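Local coordinates for protein isatin hydrolase (Ralstonia solanacearum, PDB 5NMP) that probably hydrolyses the lactam ring of isatin to give isatinate, using a bound manganese ion, at residues A[14-17]-A[18-22]; A[115-118]-A[119-122]; A[134-138]-A[139-143]. One frame throughout, in Å; residues are numbered along the deposited sequence.

Contact 1: residues A[14-17]-A[18-22]; sequences LAAG and LARGN
Arg20 folds back over the preceding turn of helix 11-20 and lays its guanidinium across Ala16 O. Its CB stands 3.4 Å from Ala16 O, and CG keeps to the same oxygen. CG sits beside the backbone N (chi1 -78°), so the chain starts back toward the N-terminal end of the helix. CD only skirts Ala16 O, and a bend at chi3 then swings the guanidinium over it, with Ala16 O 3.6 Å above the plane and over its centre. From the edge of that plane NE donates to Asn22 OD1 at 2.8 Å. At the tip, NH1 reaches the methyl of Ala16 (NH1 to CB 3.4 Å), and NH2 comes over Gly17 N.

The Asn22 bond bridges a helix C-terminus broken by glycine. Gly21 takes positive phi (103°), and Gly17 O receives Gly21 N at 3.0 Å plus a weak bond from Asn22 N. Before that the chain is regular helix, with Arg20 N bonded to Ala16 O (2.8 Å) and Leu18 N bonded to Leu14 O.

On another side of the helix the two leucines run side by side, pointing the same way, with Leu14 CD1 4.0 Å from Leu18 CD1. Both pack on Ile23 and also on Phe242 of the second subunit, which Ala15 touches too.

Contact 2: residues A[115-118]-A[119-122]; sequences ASAQ and VREN
Val119 on Ala115 and Arg120 on Ala117 are local contacts round a single helical turn, residues 116-119, and the bend that follows it; the turn starts directly after strand 107-114. Ala115 occupies the N-cap position. Its carbonyl oxygen takes the amide of Val119 at 3.1 Å, nearly in line with the C=O bond, and the next rung joins Arg120 N to Ser116 O at 3.0 Å. Val119 turns one branch back on the start of the helix: CG1 is anti to the backbone N (chi1 177°), while CG2 lies beside that N and comes 3.3 Å from Ala115 O. The valine is buried against Thr152, and Ala115 rests on Phe150 and Trp125.

Strands 107-114 and 147-151 are parallel neighbours in the central sheet, and this turn opens the beta-alpha-beta crossover between them, ahead of the longer helix 129-139. Ser116 OG reaches back to the end of the first strand and hydrogen-bonds Asp114 OD1.

Arg120 takes the exposed side. Its CB sits 3.3 Å from Ser116 O, and the bend at chi3 (58°) brings the guanidinium face over Ala117, whose CA lies 3.8 Å above the plane and toward its rim; NH2 is 3.9 Å from Ala117 CB. After Arg120 the chain tightens: Glu121 N bonds to Gln118 O at 3.1 Å, approaching from above the carbonyl plane. An Asx turn follows, in which Asn122 OD1 accepts the amide of Asp124.

Contact 3: residues A[134-138]-A[139-143]; sequences AWEQR and HGRIP
Glu136 OE2 is gripped by two partners: Ile142 N donates to it at 2.9 Å, almost straight at 172°, and Arg189 NE, outside this turn, forms a salt bridge with it. The amide meets the oxygen on its anti side, somewhat out of the carboxylate plane. Glu136 thus ties the C-terminal end of helix 129-139 to the loop that leads into strand 147-151, inside the beta-alpha-beta crossover that starts from strand 107-114. Its extended side chain spans the turn, and Ile142 CG1 lies beside the same oxygen. The nearby Arg189 probably favours the charged carboxylate.

The helix ends at His139, and Gly140, with positive phi (98°), turns the chain out of it. The closing backbone bonds are His139 N to Trp135 O at 2.9 Å and Gly140 N to Glu136 O at 2.8 Å.

Trp135 forms the buried side of this turn. With CG anti to the backbone N (chi1 -177°), the indole swings toward strand 107-114, packing on Val111 and Ile113 and giving NE1 a weak hydrogen bond to Val112 O. Its CZ3 meets Ile142 CG1 at 3.6 Å, the two side chains crossing at about a right angle. His139 comes over one indole face in a T-shaped stack, its edge toward the five-membered ring with centroids 4.5 Å apart, while its CB sits 3.9 Å from the six-membered ring centroid as a CH-pi contact. The imidazole is itself touched on a face, where Arg138 CB stands 4.0 Å from the ring centroid, almost exactly on the normal.

The three contacts follow one another along the chain, and none touches another. Contacts 2 and 3 belong to the same crossover between strands 107-114 and 147-151: contact 2 is the turn just after the first strand, contact 3 the helix end and loop before the second. Their centres are 20 Å apart and their nearest atoms about 7 Å. Contact 1 is remote, on the N-terminal helix 11-20, its centre 36 Å from that of contact 2 and 29 Å from that of contact 3; it alone meets the second subunit. All three lie away from the manganese site of His76, His80 and Asp82.

Contact 1: residues A[14-17]-A[18-22]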
ATOM      1  N   LEU A  14      15.755   9.297   9.957  1.00 66.20           N
ATOM      2  CA  LEU A  14      14.804   9.270   8.850  1.00 62.75           C
ATOM      3  C   LEU A  14      13.513   9.999   9.201  1.00 64.47           C
ATOM      4  O   LEU A  14      13.026  10.827   8.430  1.00 65.87           O
ATOM      5  CB  LEU A  14      14.493   7.825   8.454  1.00 59.38           C
ATOM      6  CG  LEU A  14      13.348   7.603   7.463  1.00 59.26           C
ATOM      7  CD1 LEU A  14      13.668   8.218   6.111  1.00 59.69           C
ATOM      8  CD2 LEU A  14      13.045   6.120   7.323  1.00 60.05           C
ATOM      9  N   ALA A  15      12.967   9.683  10.372  1.00 65.11           N
ATOM     10  CA  ALA A  15      11.726  10.285  10.842  1.00 61.15           C
ATOM     11  C   ALA A  15      11.857  11.798  10.999  1.00 61.22           C
ATOM     12  O   ALA A  15      10.936  12.549  10.676  1.00 60.17           O
ATOM     13  CB  ALA A  15      11.304   9.651  12.157  1.00 57.52           C
ATOM     14  N   ALA A  16      13.008  12.239  11.495  1.00 62.12           N
ATOM     15  CA  ALA A  16      13.250  13.661  11.707  1.00 62.80           C
ATOM     16  C   ALA A  16      13.419  14.383  10.375  1.00 64.00           C
ATOM     17  O   ALA A  16      12.981  15.524  10.221  1.00 60.93           O
ATOM     18  CB  ALA A  16      14.471  13.869  12.586  1.00 64.15           C
ATOM     19  N   GLY A  17      14.055  13.709   9.420  1.00 64.20           N
ATOM     20  CA  GLY A  17      14.253  14.264   8.093  1.00 63.67           C
ATOM     21  C   GLY A  17      12.943  14.524   7.376  1.00 65.96           C
ATOM     22  O   GLY A  17      12.743  15.593   6.795  1.00 64.68           O
ATOM     23  N   LEU A  18      12.045  13.544   7.418  1.00 66.52           N
ATOM     24  CA  LEU A  18      10.731  13.680   6.799  1.00 67.53           C
ATOM     25  C   LEU A  18       9.916  14.783   7.470  1.00 65.81           C
ATOM     26  O   LEU A  18       9.157  15.493   6.810  1.00 70.12           O
ATOM     27  CB  LEU A  18       9.975  12.351   6.853  1.00 56.11           C
ATOM     28  CG  LEU A  18      10.498  11.245   5.932  1.00 60.40           C
ATOM     29  CD1 LEU A  18      10.032   9.881   6.409  1.00 60.70           C
ATOM     30  CD2 LEU A  18      10.058  11.484   4.495  1.00 59.81           C
ATOM     31  N   ALA A  19      10.082  14.928   8.780  1.00 61.86           N
ATOM     32  CA  ALA A  19       9.366  15.958   9.524  1.00 63.55           C
ATOM     33  C   ALA A  19       9.921  17.355   9.227  1.00 67.51           C
ATOM     34  O   ALA A  19       9.164  18.316   9.107  1.00 69.03           O
ATOM     35  CB  ALA A  19       9.425  15.668  11.009  1.00 53.55           C
ATOM     36  N   ARG A  20      11.243  17.458   9.108  1.00 68.13           N
ATOM     37  CA  ARG A  20      11.898  18.727   8.789  1.00 67.16           C
ATOM     38  C   ARG A  20      11.599  19.181   7.366  1.00 69.98           C
ATOM     39  O   ARG A  20      11.540  20.380   7.090  1.00 70.22           O
ATOM     40  CB  ARG A  20      13.418  18.621   8.972  1.00 65.36           C
ATOM     41  CG  ARG A  20      13.896  18.683  10.408  1.00 66.98           C
ATOM     42  CD  ARG A  20      15.417  18.765  10.488  1.00 66.77           C
ATOM     43  NE  ARG A  20      16.060  17.523  10.070  1.00 70.02           N
ATOM     44  CZ  ARG A  20      16.480  16.576  10.906  1.00 70.32           C
ATOM     45  NH1 ARG A  20      16.329  16.727  12.216  1.00 61.21           N
ATOM     46  NH2 ARG A  20      17.053  15.475  10.432  1.00 76.86           N
ATOM     47  N   GLY A  21      11.428  18.221   6.464  1.00 66.82           N
ATOM     48  CA  GLY A  21      11.243  18.530   5.059  1.00 65.91           C
ATOM     49  C   GLY A  21      12.498  18.279   4.242  1.00 68.10           C
ATOM     50  O   GLY A  21      12.535  18.581   3.048  1.00 72.30           O
ATOM     51  N   ASN A  22      13.530  17.737   4.885  1.00 66.51           N
ATOM     52  CA  ASN A  22      14.749  17.345   4.183  1.00 65.28           C
ATOM     53  C   ASN A  22      14.465  16.245   3.173  1.00 64.46           C
ATOM     54  O   ASN A  22      15.053  16.204   2.092  1.00 68.47           O
ATOM     55  CB  ASN A  22      15.819  16.873   5.165  1.00 61.45           C
ATOM     56  CG  ASN A  22      16.290  17.972   6.080  1.00 69.88           C
ATOM     57  OD1 ASN A  22      16.512  17.752   7.271  1.00 75.22           O
ATOM     58  ND2 ASN A  22      16.441  19.174   5.532  1.00 73.25           N
TER

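Contact 2: residues A[115-118]-A[119-122]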
ATOM      1  N   ALA A 115      12.635   9.259 -21.378  1.00 59.98           N
ATOM      2  CA  ALA A 115      12.528   9.114 -22.824  1.00 57.47           C
ATOM      3  C   ALA A 115      11.292   9.830 -23.360  1.00 61.91           C
ATOM      4  O   ALA A 115      10.786   9.491 -24.428  1.00 68.44           O
ATOM      5  CB  ALA A 115      12.490   7.645 -23.205  1.00 52.03           C
ATOM      6  N   SER A 116      10.815  10.822 -22.615  1.00 57.80           N
ATOM      7  CA  SER A 116       9.581  11.522 -22.964  1.00 58.59           C
ATOM      8  C   SER A 116       9.662  12.242 -24.315  1.00 58.07           C
ATOM      9  O   SER A 116       8.684  12.278 -25.060  1.00 57.34           O
ATOM     10  CB  SER A 116       9.209  12.517 -21.860  1.00 61.15           C
ATOM     11  OG  SER A 116      10.296  13.367 -21.542  1.00 66.31           O
ATOM     12  N   ALA A 117      10.824  12.804 -24.630  1.00 54.68           N
ATOM     13  CA  ALA A 117      11.007  13.505 -25.897  1.00 57.19           C
ATOM     14  C   ALA A 117      10.950  12.543 -27.084  1.00 56.18           C
ATOM     15  O   ALA A 117      10.457  12.894 -28.155  1.00 57.14           O
ATOM     16  CB  ALA A 117      12.322  14.260 -25.898  1.00 53.52           C
ATOM     17  N   GLN A 118      11.452  11.328 -26.882  1.00 52.53           N
ATOM     18  CA  GLN A 118      11.485  10.322 -27.937  1.00 52.81           C
ATOM     19  C   GLN A 118      10.098   9.752 -28.203  1.00 52.90           C
ATOM     20  O   GLN A 118       9.708   9.554 -29.354  1.00 55.85           O
ATOM     21  CB  GLN A 118      12.453   9.189 -27.575  1.00 53.40           C
ATOM     22  CG  GLN A 118      13.930   9.559 -27.666  1.00 56.48           C
ATOM     23  CD  GLN A 118      14.399  10.429 -26.513  1.00 60.11           C
ATOM     24  OE1 GLN A 118      13.688  10.614 -25.523  1.00 63.95           O
ATOM     25  NE2 GLN A 118      15.605  10.971 -26.638  1.00 60.90           N
ATOM     26  N   VAL A 119       9.363   9.489 -27.127  1.00 50.61           N
ATOM     27  CA  VAL A 119       8.020   8.929 -27.216  1.00 48.88           C
ATOM     28  C   VAL A 119       7.045   9.958 -27.787  1.00 55.74           C
ATOM     29  O   VAL A 119       6.042   9.613 -28.416  1.00 61.74           O
ATOM     30  CB  VAL A 119       7.541   8.440 -25.834  1.00 46.73           C
ATOM     31  CG1 VAL A 119       6.116   7.915 -25.897  1.00 44.89           C
ATOM     32  CG2 VAL A 119       8.485   7.362 -25.314  1.00 44.96           C
ATOM     33  N   ARG A 120       7.366  11.229 -27.593  1.00 52.04           N
ATOM     34  CA  ARG A 120       6.556  12.310 -28.127  1.00 53.07           C
ATOM     35  C   ARG A 120       6.550  12.292 -29.653  1.00 56.96           C
ATOM     36  O   ARG A 120       5.614  12.784 -30.285  1.00 59.11           O
ATOM     37  CB  ARG A 120       7.070  13.653 -27.610  1.00 58.26           C
ATOM     38  CG  ARG A 120       6.042  14.764 -27.627  1.00 65.66           C
ATOM     39  CD  ARG A 120       6.342  15.800 -26.553  1.00 72.66           C
ATOM     40  NE  ARG A 120       7.668  16.396 -26.707  1.00 75.32           N
ATOM     41  CZ  ARG A 120       8.534  16.563 -25.712  1.00 72.41           C
ATOM     42  NH1 ARG A 120       8.219  16.178 -24.481  1.00 63.22           N
ATOM     43  NH2 ARG A 120       9.717  17.116 -25.948  1.00 76.22           N
ATOM     44  N   GLU A 121       7.593  11.710 -30.242  1.00 53.19           N
ATOM     45  CA  GLU A 121       7.725  11.653 -31.693  1.00 55.99           C
ATOM     46  C   GLU A 121       7.533  10.244 -32.245  1.00 60.77           C
ATOM     47  O   GLU A 121       7.541  10.042 -33.459  1.00 59.97           O
ATOM     48  CB  GLU A 121       9.091  12.195 -32.123  1.00 59.71           C
ATOM     49  CG  GLU A 121       9.244  13.688 -31.915  1.00 66.79           C
ATOM     50  CD  GLU A 121       8.139  14.481 -32.591  1.00 80.10           C
ATOM     51  OE1 GLU A 121       7.872  14.237 -33.789  1.00 86.54           O
ATOM     52  OE2 GLU A 121       7.530  15.342 -31.919  1.00 81.27           O
ATOM     53  N   ASN A 122       7.365   9.275 -31.350  1.00 57.67           N
ATOM     54  CA  ASN A 122       7.129   7.892 -31.751  1.00 56.49           C
ATOM     55  C   ASN A 122       6.483   7.091 -30.627  1.00 56.36           C
ATOM     56  O   ASN A 122       7.121   6.781 -29.623  1.00 55.90           O
ATOM     57  CB  ASN A 122       8.434   7.224 -32.184  1.00 53.26           C
ATOM     58  CG  ASN A 122       8.232   5.792 -32.649  1.00 57.39           C
ATOM     59  OD1 ASN A 122       7.107   5.362 -32.913  1.00 57.84           O
ATOM     60  ND2 ASN A 122       9.327   5.048 -32.760  1.00 55.35           N
TER

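Contact 3: residues A[134-138]-A[139-143]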
ATOM      1  N   ALA A 134      24.163   4.868 -22.772  1.00 57.47           N
ATOM      2  CA  ALA A 134      24.410   6.298 -22.905  1.00 60.27           C
ATOM      3  C   ALA A 134      23.937   7.030 -21.654  1.00 61.39           C
ATOM      4  O   ALA A 134      24.537   8.020 -21.234  1.00 66.51           O
ATOM      5  CB  ALA A 134      23.718   6.849 -24.138  1.00 57.54           C
ATOM      6  N   TRP A 135      22.854   6.529 -21.066  1.00 56.92           N
ATOM      7  CA  TRP A 135      22.306   7.081 -19.832  1.00 53.84           C
ATOM      8  C   TRP A 135      23.315   6.951 -18.695  1.00 57.86           C
ATOM      9  O   TRP A 135      23.512   7.889 -17.921  1.00 59.26           O
ATOM     10  CB  TRP A 135      20.995   6.377 -19.471  1.00 48.07           C
ATOM     11  CG  TRP A 135      20.313   6.914 -18.245  1.00 56.59           C
ATOM     12  CD1 TRP A 135      19.344   7.876 -18.200  1.00 59.23           C
ATOM     13  CD2 TRP A 135      20.535   6.506 -16.888  1.00 57.24           C
ATOM     14  NE1 TRP A 135      18.955   8.097 -16.901  1.00 57.71           N
ATOM     15  CE2 TRP A 135      19.672   7.270 -16.075  1.00 57.10           C
ATOM     16  CE3 TRP A 135      21.383   5.574 -16.279  1.00 54.43           C
ATOM     17  CZ2 TRP A 135      19.632   7.129 -14.689  1.00 56.59           C
ATOM     18  CZ3 TRP A 135      21.343   5.438 -14.903  1.00 52.86           C
ATOM     19  CH2 TRP A 135      20.473   6.210 -14.124  1.00 53.23           C
ATOM     20  N   GLU A 136      23.956   5.788 -18.608  1.00 57.57           N
ATOM     21  CA  GLU A 136      24.963   5.533 -17.581  1.00 57.92           C
ATOM     22  C   GLU A 136      26.189   6.423 -17.745  1.00 59.13           C
ATOM     23  O   GLU A 136      26.858   6.747 -16.766  1.00 62.64           O
ATOM     24  CB  GLU A 136      25.390   4.064 -17.594  1.00 56.23           C
ATOM     25  CG  GLU A 136      24.385   3.117 -16.962  1.00 60.25           C
ATOM     26  CD  GLU A 136      24.917   1.701 -16.834  1.00 65.69           C
ATOM     27  OE1 GLU A 136      25.826   1.333 -17.610  1.00 68.84           O
ATOM     28  OE2 GLU A 136      24.428   0.959 -15.954  1.00 65.01           O
ATOM     29  N   GLN A 137      26.488   6.812 -18.982  1.00 65.24           N
ATOM     30  CA  GLN A 137      27.619   7.696 -19.247  1.00 71.19           C
ATOM     31  C   GLN A 137      27.375   9.088 -18.678  1.00 71.13           C
ATOM     32  O   GLN A 137      28.316   9.842 -18.431  1.00 73.10           O
ATOM     33  CB  GLN A 137      27.898   7.784 -20.749  1.00 79.30           C
ATOM     34  CG  GLN A 137      28.478   6.511 -21.335  1.00 88.58           C
ATOM     35  CD  GLN A 137      29.696   6.025 -20.570  1.00 98.47           C
ATOM     36  OE1 GLN A 137      30.628   6.790 -20.309  1.00103.28           O
ATOM     37  NE2 GLN A 137      29.689   4.749 -20.196  1.00 97.34           N
ATOM     38  N   ARG A 138      26.104   9.416 -18.463  1.00 69.76           N
ATOM     39  CA  ARG A 138      25.725  10.711 -17.916  1.00 72.22           C
ATOM     40  C   ARG A 138      25.440  10.650 -16.414  1.00 72.96           C
ATOM     41  O   ARG A 138      25.750  11.590 -15.683  1.00 77.40           O
ATOM     42  CB  ARG A 138      24.499  11.258 -18.655  1.00 71.83           C
ATOM     43  CG  ARG A 138      24.799  11.835 -20.034  1.00 75.79           C
ATOM     44  CD  ARG A 138      23.522  12.211 -20.777  1.00 76.88           C
ATOM     45  NE  ARG A 138      22.797  11.036 -21.257  1.00 78.80           N
ATOM     46  CZ  ARG A 138      21.486  10.856 -21.130  1.00 80.32           C
ATOM     47  NH1 ARG A 138      20.741  11.781 -20.536  1.00 86.72           N
ATOM     48  NH2 ARG A 138      20.917   9.751 -21.598  1.00 73.12           N
ATOM     49  N   HIS A 139      24.862   9.544 -15.953  1.00 72.12           N
ATOM     50  CA  HIS A 139      24.348   9.477 -14.585  1.00 74.00           C
ATOM     51  C   HIS A 139      24.953   8.367 -13.731  1.00 74.61           C
ATOM     52  O   HIS A 139      24.645   8.259 -12.546  1.00 74.67           O
ATOM     53  CB  HIS A 139      22.830   9.320 -14.620  1.00 58.22           C
ATOM     54  CG  HIS A 139      22.132  10.430 -15.341  1.00 67.33           C
ATOM     55  ND1 HIS A 139      21.173  10.206 -16.306  1.00 65.14           N
ATOM     56  CD2 HIS A 139      22.263  11.774 -15.245  1.00 62.21           C
ATOM     57  CE1 HIS A 139      20.739  11.364 -16.769  1.00 62.74           C
ATOM     58  NE2 HIS A 139      21.385  12.331 -16.142  1.00 63.59           N
ATOM     59  N   GLY A 140      25.811   7.546 -14.326  1.00 72.24           N
ATOM     60  CA  GLY A 140      26.477   6.492 -13.581  1.00 67.33           C
ATOM     61  C   GLY A 140      25.817   5.135 -13.726  1.00 57.93           C
ATOM     62  O   GLY A 140      24.722   5.015 -14.273  1.00 54.80           O
ATOM     63  N   ARG A 141      26.493   4.110 -13.224  1.00 57.37           N
ATOM     64  CA  ARG A 141      26.032   2.733 -13.341  1.00 58.39           C
ATOM     65  C   ARG A 141      24.704   2.504 -12.622  1.00 55.82           C
ATOM     66  O   ARG A 141      24.521   2.939 -11.487  1.00 58.12           O
ATOM     67  CB  ARG A 141      27.099   1.787 -12.786  1.00 64.03           C
ATOM     68  CG  ARG A 141      26.815   0.312 -12.985  1.00 67.17           C
ATOM     69  CD  ARG A 141      27.889  -0.527 -12.314  1.00 75.83           C
ATOM     70  NE  ARG A 141      27.763  -1.947 -12.627  1.00 84.67           N
ATOM     71  CZ  ARG A 141      28.440  -2.560 -13.592  1.00 95.67           C
ATOM     72  NH1 ARG A 141      29.297  -1.879 -14.342  1.00 99.31           N
ATOM     73  NH2 ARG A 141      28.262  -3.858 -13.809  1.00100.44           N
ATOM     74  N   ILE A 142      23.780   1.830 -13.298  1.00 52.80           N
ATOM     75  CA  ILE A 142      22.520   1.417 -12.690  1.00 53.20           C
ATOM     76  C   ILE A 142      22.783   0.381 -11.597  1.00 57.38           C
ATOM     77  O   ILE A 142      23.308  -0.697 -11.876  1.00 59.77           O
ATOM     78  CB  ILE A 142      21.561   0.824 -13.736  1.00 52.77           C
ATOM     79  CG1 ILE A 142      21.274   1.844 -14.841  1.00 51.73           C
ATOM     80  CG2 ILE A 142      20.274   0.357 -13.081  1.00 52.35           C
ATOM     81  CD1 ILE A 142      20.470   1.286 -15.989  1.00 42.98           C
ATOM     82  N   PRO A 143      22.423   0.707 -10.346  1.00 59.19           N
ATOM     83  CA  PRO A 143      22.757  -0.147  -9.197  1.00 57.15           C
ATOM     84  C   PRO A 143      21.929  -1.430  -9.128  1.00 58.16           C
ATOM     85  O   PRO A 143      20.754  -1.440  -9.496  1.00 57.60           O
ATOM     86  CB  PRO A 143      22.464   0.757  -7.997  1.00 49.78           C
ATOM     87  CG  PRO A 143      21.411   1.680  -8.479  1.00 50.17           C
ATOM     88  CD  PRO A 143      21.693   1.920  -9.939  1.00 54.32           C
TER